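Local coordinates for ORF12 (Lactococcus phage p2, PDB 3D8L), which probably acts as a chaperone for the tape measure protein, perhaps keeping it soluble while the phage tail is assembled, at residues A8-M13 / F53-V58; I37-E42 / D66-F71; Y46-A51 / E82-W87. The protein carries 1 engineered substitution. All coordinates share one frame; numbering follows the deposited sequence.

Interaction 1 of 3, residues A8-M13 / F53-V58; sequences ARKFKM and FQDNIV
Lys10 lays its aliphatic chain over the CD1 end of Ile57 and then carries its amine on to the backbone of Gln54. The contact sets helix 7-15 against the turn of a helical hairpin, where helix 37-53 ends and helix 57-70 begins. The Lys10 chain bends at chi3 (66°). Past this bend, CE lies 3.9 Å from CD1 of Ile57, and NZ is turned to the turn backbone. NZ donates a hydrogen bond of 2.8 Å to O of Gln54, the first residue past helix 37-53. The amine approaches from above the carbonyl plane, 46° out of it. The carboxylate of Asp55 is near but not in contact: its OD1 is 4.4 Å from NZ of Lys10. That charge would probably favour the ammonium form of the lysine. One helical turn further on, Met13 adds a looser apolar touch, with its CB 4.3 Å from CG2 of Ile57. The far part of the Lys10 chain, at CE, also packs on Ala51 of helix 37-53. The turn has a brace of its own. The side chain of Gln54 folds back at chi2 (58°), which brings its amide oxygen to the backbone of Asn56, the N-cap residue of helix 57-70. The bond from N of Asn56 to OE1 of Gln54 is 2.8 Å long. It lies in the carbonyl plane and uses a lone pair of OE1.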
loop_
_atom_site.group_PDB
_atom_site.type_symbol
_atom_site.label_atom_id
_atom_site.label_comp_id
_atom_site.label_asym_id
_atom_site.label_seq_id
_atom_site.Cartn_x
_atom_site.Cartn_y
_atom_site.Cartn_z
ATOM N N ALA A 8 -2.810 15.677 -11.075
ATOM C CA ALA A 8 -2.392 16.054 -12.445
ATOM C C ALA A 8 -2.889 17.442 -12.852
ATOM O O ALA A 8 -2.180 18.162 -13.544
ATOM C CB ALA A 8 -2.835 15.035 -13.449
ATOM N N ARG A 9 -4.086 17.824 -12.418
ATOM C CA ARG A 9 -4.612 19.159 -12.731
ATOM C C ARG A 9 -3.757 20.162 -11.987
ATOM O O ARG A 9 -3.193 21.092 -12.600
ATOM C CB ARG A 9 -6.107 19.314 -12.337
ATOM C CG ARG A 9 -6.975 20.349 -13.132
ATOM C CD ARG A 9 -6.452 20.555 -14.523
ATOM N NE ARG A 9 -7.458 20.886 -15.523
ATOM C CZ ARG A 9 -8.361 20.033 -16.009
ATOM N NH1 ARG A 9 -8.438 18.796 -15.547
ATOM N NH2 ARG A 9 -9.215 20.425 -16.947
ATOM N N LYS A 10 -3.612 19.955 -10.677
ATOM C CA LYS A 10 -2.782 20.855 -9.862
ATOM C C LYS A 10 -1.392 21.001 -10.520
ATOM O O LYS A 10 -0.923 22.126 -10.758
ATOM C CB LYS A 10 -2.673 20.360 -8.423
ATOM C CG LYS A 10 -3.989 20.433 -7.644
ATOM C CD LYS A 10 -3.858 19.775 -6.299
ATOM C CE LYS A 10 -2.858 20.600 -5.451
ATOM N NZ LYS A 10 -2.856 20.434 -3.939
ATOM N N PHE A 11 -0.771 19.868 -10.877
ATOM C CA PHE A 11 0.540 19.890 -11.516
ATOM C C PHE A 11 0.610 20.812 -12.747
ATOM O O PHE A 11 1.641 21.466 -12.994
ATOM C CB PHE A 11 0.965 18.492 -11.936
ATOM C CG PHE A 11 2.339 18.455 -12.554
ATOM C CD1 PHE A 11 3.460 18.237 -11.760
ATOM C CD2 PHE A 11 2.507 18.701 -13.898
ATOM C CE1 PHE A 11 4.706 18.218 -12.299
ATOM C CE2 PHE A 11 3.752 18.685 -14.463
ATOM C CZ PHE A 11 4.862 18.444 -13.676
ATOM N N LYS A 12 -0.464 20.847 -13.529
ATOM C CA LYS A 12 -0.487 21.735 -14.674
ATOM C C LYS A 12 -0.657 23.181 -14.233
ATOM O O LYS A 12 0.013 24.078 -14.753
ATOM C CB LYS A 12 -1.608 21.380 -15.626
ATOM C CG LYS A 12 -1.320 21.864 -16.997
ATOM C CD LYS A 12 -2.583 21.919 -17.810
ATOM C CE LYS A 12 -2.266 21.754 -19.314
ATOM N NZ LYS A 12 -0.940 22.413 -19.625
ATOM N N MET A 13 -1.556 23.422 -13.282
ATOM C CA MET A 13 -1.790 24.788 -12.834
ATOM C C MET A 13 -0.502 25.343 -12.237
ATOM O O MET A 13 -0.306 26.548 -12.228
ATOM C CB MET A 13 -2.906 24.854 -11.781
ATOM C CG MET A 13 -4.289 24.505 -12.273
ATOM S SD MET A 13 -5.410 24.162 -10.918
ATOM C CE MET A 13 -6.939 24.253 -11.852
ATOM N N PHE A 53 1.167 17.935 -2.103
ATOM C CA PHE A 53 1.324 18.437 -0.714
ATOM C C PHE A 53 1.004 19.920 -0.445
ATOM O O PHE A 53 0.688 20.268 0.679
ATOM C CB PHE A 53 2.719 18.097 -0.206
ATOM C CG PHE A 53 2.948 16.625 -0.051
ATOM C CD1 PHE A 53 3.639 15.909 -1.001
ATOM C CD2 PHE A 53 2.462 15.946 1.047
ATOM C CE1 PHE A 53 3.842 14.522 -0.843
ATOM C CE2 PHE A 53 2.679 14.590 1.211
ATOM C CZ PHE A 53 3.353 13.876 0.264
ATOM N N GLN A 54 1.066 20.789 -1.444
ATOM C CA GLN A 54 0.702 22.180 -1.221
ATOM C C GLN A 54 -0.721 22.448 -1.710
ATOM O O GLN A 54 -1.054 22.303 -2.900
ATOM C CB GLN A 54 1.704 23.130 -1.867
ATOM C CG GLN A 54 1.309 24.598 -1.770
ATOM C CD GLN A 54 1.127 25.082 -0.341
ATOM O OE1 GLN A 54 -0.006 25.349 0.114
ATOM N NE2 GLN A 54 2.235 25.192 0.386
ATOM N N ASP A 55 -1.561 22.836 -0.755
ATOM C CA ASP A 55 -2.980 23.040 -1.004
ATOM C C ASP A 55 -3.190 24.367 -1.693
ATOM O O ASP A 55 -4.059 24.509 -2.536
ATOM C CB ASP A 55 -3.776 23.035 0.298
ATOM C CG ASP A 55 -5.215 22.852 0.046
ATOM O OD1 ASP A 55 -5.496 21.979 -0.799
ATOM O OD2 ASP A 55 -6.055 23.579 0.623
ATOM N N ASN A 56 -2.377 25.339 -1.311
ATOM C CA ASN A 56 -2.478 26.677 -1.822
ATOM C C ASN A 56 -1.796 26.757 -3.188
ATOM O O ASN A 56 -0.575 26.796 -3.288
ATOM C CB ASN A 56 -1.833 27.602 -0.813
ATOM C CG ASN A 56 -2.173 29.008 -1.041
ATOM O OD1 ASN A 56 -2.271 29.798 -0.090
ATOM N ND2 ASN A 56 -2.351 29.365 -2.295
ATOM N N ILE A 57 -2.590 26.750 -4.249
ATOM C CA ILE A 57 -2.050 26.838 -5.601
ATOM C C ILE A 57 -1.228 28.115 -5.821
ATOM O O ILE A 57 -0.172 28.073 -6.435
ATOM C CB ILE A 57 -3.189 26.720 -6.658
ATOM C CG1 ILE A 57 -3.721 25.288 -6.690
ATOM C CG2 ILE A 57 -2.714 27.075 -8.070
ATOM C CD1 ILE A 57 -2.609 24.262 -6.910
ATOM N N VAL A 58 -1.689 29.248 -5.304
ATOM C CA VAL A 58 -0.978 30.510 -5.508
ATOM C C VAL A 58 0.451 30.401 -4.999
ATOM O O VAL A 58 1.396 30.759 -5.707
ATOM C CB VAL A 58 -1.731 31.677 -4.890
ATOM C CG1 VAL A 58 -0.894 32.919 -4.947
ATOM C CG2 VAL A 58 -3.037 31.847 -5.639
#

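Interaction 2 of 3, residues I37-E42 / D66-F71; sequences ITDLME and DFRSSF
Asp39 and Arg68 form an end-on, two-pronged salt bridge. It joins the far ends of the helical hairpin made by helix 37-53 and helix 57-70. Asp39 holds CG anti to its backbone N (chi1 -174°), which carries the carboxylate out to the neighbouring helix. Arg68 comes to meet it with a chain bent at both chi2 and chi3. The two flat groups end nearly coplanar, 22° apart. NH1 of Arg68 donates to OD1 of Asp39 at 2.8 Å, and NH2 of Arg68 donates to OD2 of Asp39 at 3.1 Å. Both bonds are fairly straight, and both oxygens are met on their syn sides. The pairing should fix the rotation of the guanidinium. Beside it, the side chain of Phe67 sets out toward helix 37-53, and its ring atom CZ does the touching. CZ of Phe67 lies 3.9 Å from CB of Glu42 and close to the backbone O of the same residue. The Phe67 ring also meets Tyr46 edge-to-face, so this contact borders the aromatic core. Phe71 ends the helix with positive phi. NH1 of Arg68 lies at the edge of the Phe71 ring, in its plane, and CE2 of Phe71 comes within 3.9 Å of OD1 of Asp39.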
loop_
_atom_site.group_PDB
_atom_site.type_symbol
_atom_site.label_atom_id
_atom_site.label_comp_id
_atom_site.label_asym_id
_atom_site.label_seq_id
_atom_site.Cartn_x
_atom_site.Cartn_y
_atom_site.Cartn_z
ATOM N N ILE A 37 17.924 15.728 -19.046
ATOM C CA ILE A 37 17.228 14.859 -18.146
ATOM C C ILE A 37 17.235 15.362 -16.691
ATOM O O ILE A 37 16.251 15.215 -15.993
ATOM C CB ILE A 37 17.781 13.437 -18.268
ATOM C CG1 ILE A 37 16.987 12.489 -17.372
ATOM C CG2 ILE A 37 19.253 13.414 -17.962
ATOM C CD1 ILE A 37 15.457 12.470 -17.646
ATOM N N THR A 38 18.317 15.982 -16.240
ATOM C CA THR A 38 18.390 16.443 -14.857
ATOM C C THR A 38 17.290 17.450 -14.566
ATOM O O THR A 38 16.453 17.255 -13.677
ATOM C CB THR A 38 19.745 17.099 -14.522
ATOM O OG1 THR A 38 20.806 16.141 -14.670
ATOM C CG2 THR A 38 19.742 17.656 -13.084
ATOM N N ASP A 39 17.282 18.530 -15.328
ATOM C CA ASP A 39 16.281 19.559 -15.130
ATOM C C ASP A 39 14.902 18.980 -15.349
ATOM O O ASP A 39 13.965 19.364 -14.694
ATOM C CB ASP A 39 16.515 20.718 -16.085
ATOM C CG ASP A 39 15.591 21.883 -15.826
ATOM O OD1 ASP A 39 15.500 22.324 -14.670
ATOM O OD2 ASP A 39 14.957 22.371 -16.780
ATOM N N LEU A 40 14.753 18.038 -16.254
ATOM C CA LEU A 40 13.428 17.439 -16.418
ATOM C C LEU A 40 12.977 16.694 -15.162
ATOM O O LEU A 40 11.855 16.888 -14.699
ATOM C CB LEU A 40 13.393 16.478 -17.597
ATOM C CG LEU A 40 12.213 16.682 -18.536
ATOM C CD1 LEU A 40 12.090 15.439 -19.416
ATOM C CD2 LEU A 40 10.926 17.011 -17.787
ATOM N N MET A 41 13.854 15.853 -14.618
ATOM C CA MET A 41 13.518 15.083 -13.426
ATOM C C MET A 41 13.164 15.967 -12.234
ATOM O O MET A 41 12.212 15.690 -11.513
ATOM C CB MET A 41 14.647 14.154 -13.052
ATOM C CG MET A 41 14.750 12.928 -13.924
ATOM S SD MET A 41 15.992 11.966 -13.121
ATOM C CE MET A 41 17.041 11.505 -14.487
ATOM N N GLU A 42 13.915 17.044 -12.042
ATOM C CA GLU A 42 13.673 17.936 -10.895
ATOM C C GLU A 42 12.400 18.767 -11.118
ATOM O O GLU A 42 11.644 19.059 -10.178
ATOM C CB GLU A 42 14.892 18.830 -10.628
ATOM C CG GLU A 42 16.117 17.998 -10.438
ATOM C CD GLU A 42 17.353 18.762 -10.003
ATOM O OE1 GLU A 42 17.240 19.992 -9.799
ATOM O OE2 GLU A 42 18.433 18.110 -9.863
ATOM N N ASP A 66 10.145 30.250 -8.370
ATOM C CA ASP A 66 11.493 30.523 -7.826
ATOM C C ASP A 66 12.471 29.379 -8.110
ATOM O O ASP A 66 13.654 29.580 -8.356
ATOM C CB ASP A 66 11.457 30.699 -6.309
ATOM C CG ASP A 66 10.661 31.891 -5.865
ATOM O OD1 ASP A 66 10.249 32.739 -6.689
ATOM O OD2 ASP A 66 10.465 31.972 -4.649
ATOM N N PHE A 67 11.964 28.161 -8.029
ATOM C CA PHE A 67 12.736 27.009 -8.416
ATOM C C PHE A 67 13.175 27.117 -9.855
ATOM O O PHE A 67 14.266 26.683 -10.191
ATOM C CB PHE A 67 11.935 25.750 -8.229
ATOM C CG PHE A 67 12.451 24.607 -8.996
ATOM C CD1 PHE A 67 13.585 23.960 -8.599
ATOM C CD2 PHE A 67 11.790 24.157 -10.125
ATOM C CE1 PHE A 67 14.046 22.873 -9.333
ATOM C CE2 PHE A 67 12.245 23.086 -10.841
ATOM C CZ PHE A 67 13.361 22.447 -10.463
ATOM N N ARG A 68 12.356 27.699 -10.718
ATOM C CA ARG A 68 12.723 27.760 -12.116
ATOM C C ARG A 68 13.859 28.708 -12.348
ATOM O O ARG A 68 14.642 28.470 -13.242
ATOM C CB ARG A 68 11.529 28.074 -13.009
ATOM C CG ARG A 68 10.481 26.990 -12.996
ATOM C CD ARG A 68 11.067 25.604 -13.253
ATOM N NE ARG A 68 11.596 25.479 -14.613
ATOM C CZ ARG A 68 12.618 24.694 -14.976
ATOM N NH1 ARG A 68 13.290 23.951 -14.108
ATOM N NH2 ARG A 68 12.987 24.658 -16.237
ATOM N N SER A 69 13.995 29.752 -11.540
ATOM C CA SER A 69 15.172 30.634 -11.675
ATOM C C SER A 69 16.372 30.182 -10.854
ATOM O O SER A 69 17.499 30.396 -11.275
ATOM C CB SER A 69 14.832 32.071 -11.326
ATOM O OG SER A 69 13.870 32.054 -10.304
ATOM N N SER A 70 16.155 29.561 -9.699
ATOM C CA SER A 70 17.278 29.147 -8.859
ATOM C C SER A 70 17.635 27.667 -8.943
ATOM O O SER A 70 18.721 27.291 -8.550
ATOM C CB SER A 70 16.988 29.465 -7.404
ATOM O OG SER A 70 16.071 28.541 -6.881
ATOM N N PHE A 71 16.720 26.814 -9.390
ATOM C CA PHE A 71 16.907 25.364 -9.285
ATOM C C PHE A 71 17.071 24.849 -7.857
ATOM O O PHE A 71 17.396 23.685 -7.668
ATOM C CB PHE A 71 18.067 24.909 -10.186
ATOM C CG PHE A 71 17.974 25.479 -11.561
ATOM C CD1 PHE A 71 18.975 26.231 -12.082
ATOM C CD2 PHE A 71 16.803 25.338 -12.304
ATOM C CE1 PHE A 71 18.842 26.773 -13.329
ATOM C CE2 PHE A 71 16.682 25.892 -13.552
ATOM C CZ PHE A 71 17.697 26.606 -14.050
#

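Interaction 3 of 3, residues Y46-A51 / E82-W87; sequences YGLYLA and ELVELW
Leu48 reaches from helix 37-53 into the flank of helix 80-88. The two short helical segments run in roughly the same direction, crossing at 44° with axes 9.7 Å apart. CB of Leu48 points at the partner helix, and CG carries the approach forward. The touching is done by the two methyl groups. CD1 settles on the backbone of Leu83 and Val84, beside CB of Leu83 and the CG2 methyl of Val84. CD1 of Leu48 is 3.4 Å from O of Leu83 and 3.8 Å from CG2 of Val84. CD2 of Leu48 faces the next turn and lies 4.0 Å from CB of Trp87. The side chains of Leu48 and Trp87 cross at about a right angle. The Trp87 indole leads away from this contact and meets the ring of Phe20. Leu83 returns the packing. Its CG is anti to the carbonyl carbon (chi1 -71°), and the branch ends beside Tyr49. CD1 of Leu83 is 4.0 Å from CB of Tyr49, while CD2 lies at the edge of the Tyr49 ring, near its plane. Other residues of helix 80-88 meet a second subunit. Glu82 and Glu85 form salt bridges to Lys89 and Lys81 of that subunit, consistent with the homohexamer this protein forms. Leu86 packs both on its own helix 37-53 and on Glu82 of the second subunit. Inside the subunit the hold of helix 80-88 on helix 37-53 is apolar here, so it rests on burial and side-chain fit rather than on directed polar bonds.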
loop_
_atom_site.group_PDB
_atom_site.type_symbol
_atom_site.label_atom_id
_atom_site.label_comp_id
_atom_site.label_asym_id
_atom_site.label_seq_id
_atom_site.Cartn_x
_atom_site.Cartn_y
_atom_site.Cartn_z
ATOM N N TYR A 46 9.656 18.266 -8.156
ATOM C CA TYR A 46 9.229 19.371 -7.266
ATOM C C TYR A 46 7.815 19.737 -7.572
ATOM O O TYR A 46 7.056 20.044 -6.649
ATOM C CB TYR A 46 10.109 20.624 -7.392
ATOM C CG TYR A 46 9.856 21.695 -6.356
ATOM C CD1 TYR A 46 9.622 21.384 -5.031
ATOM C CD2 TYR A 46 9.904 23.036 -6.698
ATOM C CE1 TYR A 46 9.410 22.387 -4.084
ATOM C CE2 TYR A 46 9.663 24.032 -5.763
ATOM C CZ TYR A 46 9.423 23.693 -4.462
ATOM O OH TYR A 46 9.221 24.667 -3.527
ATOM N N GLY A 47 7.474 19.687 -8.863
ATOM C CA GLY A 47 6.103 19.929 -9.343
ATOM C C GLY A 47 5.091 18.959 -8.769
ATOM O O GLY A 47 4.019 19.354 -8.316
ATOM N N LEU A 48 5.459 17.685 -8.768
ATOM C CA LEU A 48 4.613 16.623 -8.225
ATOM C C LEU A 48 4.536 16.794 -6.702
ATOM O O LEU A 48 3.470 16.627 -6.108
ATOM C CB LEU A 48 5.189 15.243 -8.585
ATOM C CG LEU A 48 4.199 14.156 -8.939
ATOM C CD1 LEU A 48 4.898 12.799 -9.036
ATOM C CD2 LEU A 48 3.096 14.125 -7.898
ATOM N N TYR A 49 5.667 17.130 -6.076
ATOM C CA TYR A 49 5.672 17.316 -4.632
ATOM C C TYR A 49 4.658 18.387 -4.266
ATOM O O TYR A 49 3.818 18.204 -3.384
ATOM C CB TYR A 49 7.043 17.758 -4.126
ATOM C CG TYR A 49 7.010 18.150 -2.670
ATOM C CD1 TYR A 49 6.944 17.192 -1.700
ATOM C CD2 TYR A 49 6.984 19.466 -2.274
ATOM C CE1 TYR A 49 6.885 17.515 -0.383
ATOM C CE2 TYR A 49 6.916 19.803 -0.932
ATOM C CZ TYR A 49 6.877 18.817 0.012
ATOM O OH TYR A 49 6.837 19.080 1.380
ATOM N N LEU A 50 4.757 19.524 -4.948
ATOM C CA LEU A 50 3.847 20.630 -4.689
ATOM C C LEU A 50 2.394 20.195 -4.988
ATOM O O LEU A 50 1.513 20.431 -4.162
ATOM C CB LEU A 50 4.281 21.906 -5.451
ATOM C CG LEU A 50 5.566 22.611 -4.948
ATOM C CD1 LEU A 50 5.988 23.769 -5.841
ATOM C CD2 LEU A 50 5.388 23.110 -3.564
ATOM N N ALA A 51 2.153 19.502 -6.110
ATOM C CA ALA A 51 0.795 19.032 -6.429
ATOM C C ALA A 51 0.190 18.173 -5.311
ATOM O O ALA A 51 -0.990 18.304 -4.979
ATOM C CB ALA A 51 0.767 18.273 -7.740
ATOM N N GLU A 82 9.303 7.740 -5.194
ATOM C CA GLU A 82 8.345 7.787 -4.121
ATOM C C GLU A 82 7.136 8.677 -4.447
ATOM O O GLU A 82 5.996 8.319 -4.150
ATOM C CB GLU A 82 9.101 8.339 -2.925
ATOM C CG GLU A 82 8.371 8.329 -1.601
ATOM C CD GLU A 82 9.248 8.899 -0.466
ATOM O OE1 GLU A 82 10.435 9.308 -0.740
ATOM O OE2 GLU A 82 8.745 8.918 0.690
ATOM N N LEU A 83 7.402 9.833 -5.051
ATOM C CA LEU A 83 6.365 10.818 -5.384
ATOM C C LEU A 83 5.459 10.327 -6.526
ATOM O O LEU A 83 4.257 10.593 -6.568
ATOM C CB LEU A 83 7.010 12.152 -5.800
ATOM C CG LEU A 83 7.690 13.017 -4.741
ATOM C CD1 LEU A 83 8.388 14.231 -5.340
ATOM C CD2 LEU A 83 6.646 13.442 -3.767
ATOM N N VAL A 84 6.030 9.624 -7.483
ATOM C CA VAL A 84 5.224 9.157 -8.595
ATOM C C VAL A 84 4.317 8.040 -8.084
ATOM O O VAL A 84 3.143 8.018 -8.420
ATOM C CB VAL A 84 6.082 8.698 -9.805
ATOM C CG1 VAL A 84 5.198 8.199 -10.888
ATOM C CG2 VAL A 84 6.939 9.841 -10.311
ATOM N N GLU A 85 4.847 7.140 -7.259
ATOM C CA GLU A 85 4.028 6.085 -6.660
ATOM C C GLU A 85 2.812 6.634 -5.944
ATOM O O GLU A 85 1.737 6.053 -6.011
ATOM C CB GLU A 85 4.817 5.272 -5.646
ATOM C CG GLU A 85 5.388 3.988 -6.176
ATOM C CD GLU A 85 6.652 3.597 -5.438
ATOM O OE1 GLU A 85 7.415 4.522 -5.063
ATOM O OE2 GLU A 85 6.895 2.383 -5.242
ATOM N N LEU A 86 2.984 7.736 -5.227
ATOM C CA LEU A 86 1.875 8.292 -4.458
ATOM C C LEU A 86 0.794 8.691 -5.419
ATOM O O LEU A 86 -0.371 8.344 -5.250
ATOM C CB LEU A 86 2.315 9.507 -3.640
ATOM C CG LEU A 86 3.068 9.177 -2.360
ATOM C CD1 LEU A 86 3.602 10.447 -1.702
ATOM C CD2 LEU A 86 2.179 8.406 -1.442
ATOM N N TRP A 87 1.201 9.415 -6.439
ATOM C CA TRP A 87 0.294 9.830 -7.473
ATOM C C TRP A 87 -0.361 8.659 -8.214
ATOM O O TRP A 87 -1.555 8.692 -8.475
ATOM C CB TRP A 87 1.046 10.727 -8.431
ATOM C CG TRP A 87 0.301 11.034 -9.630
ATOM C CD1 TRP A 87 -0.923 11.597 -9.701
ATOM C CD2 TRP A 87 0.736 10.829 -10.971
ATOM N NE1 TRP A 87 -1.290 11.772 -11.012
ATOM C CE2 TRP A 87 -0.290 11.293 -11.815
ATOM C CE3 TRP A 87 1.903 10.292 -11.543
ATOM C CZ2 TRP A 87 -0.202 11.222 -13.208
ATOM C CZ3 TRP A 87 2.006 10.239 -12.912
ATOM C CH2 TRP A 87 0.956 10.702 -13.738
#

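From the N terminus, helix 7-15 comes first. Interaction 1 closes the loop from it to the turn after helix 37-53. Interaction 2 starts within that loop, at the beginning of helix 37-53, and ends beyond it at the end of helix 57-70. Interaction 3 starts further along helix 37-53 and runs on to helix 80-88. Each pair of loops crosses, and none nests. Helix 37-53 is common to interactions 2 and 3, and helix 57-70 to interactions 1 and 2. Interactions 1 and 2 do not touch, with centres about 17 Å apart. Interaction 3 touches both, through Phe11 on Gly47 on one side and through the aromatic neighbours of interaction 2 on the other. Helix 37-53 is thus central to the bundle.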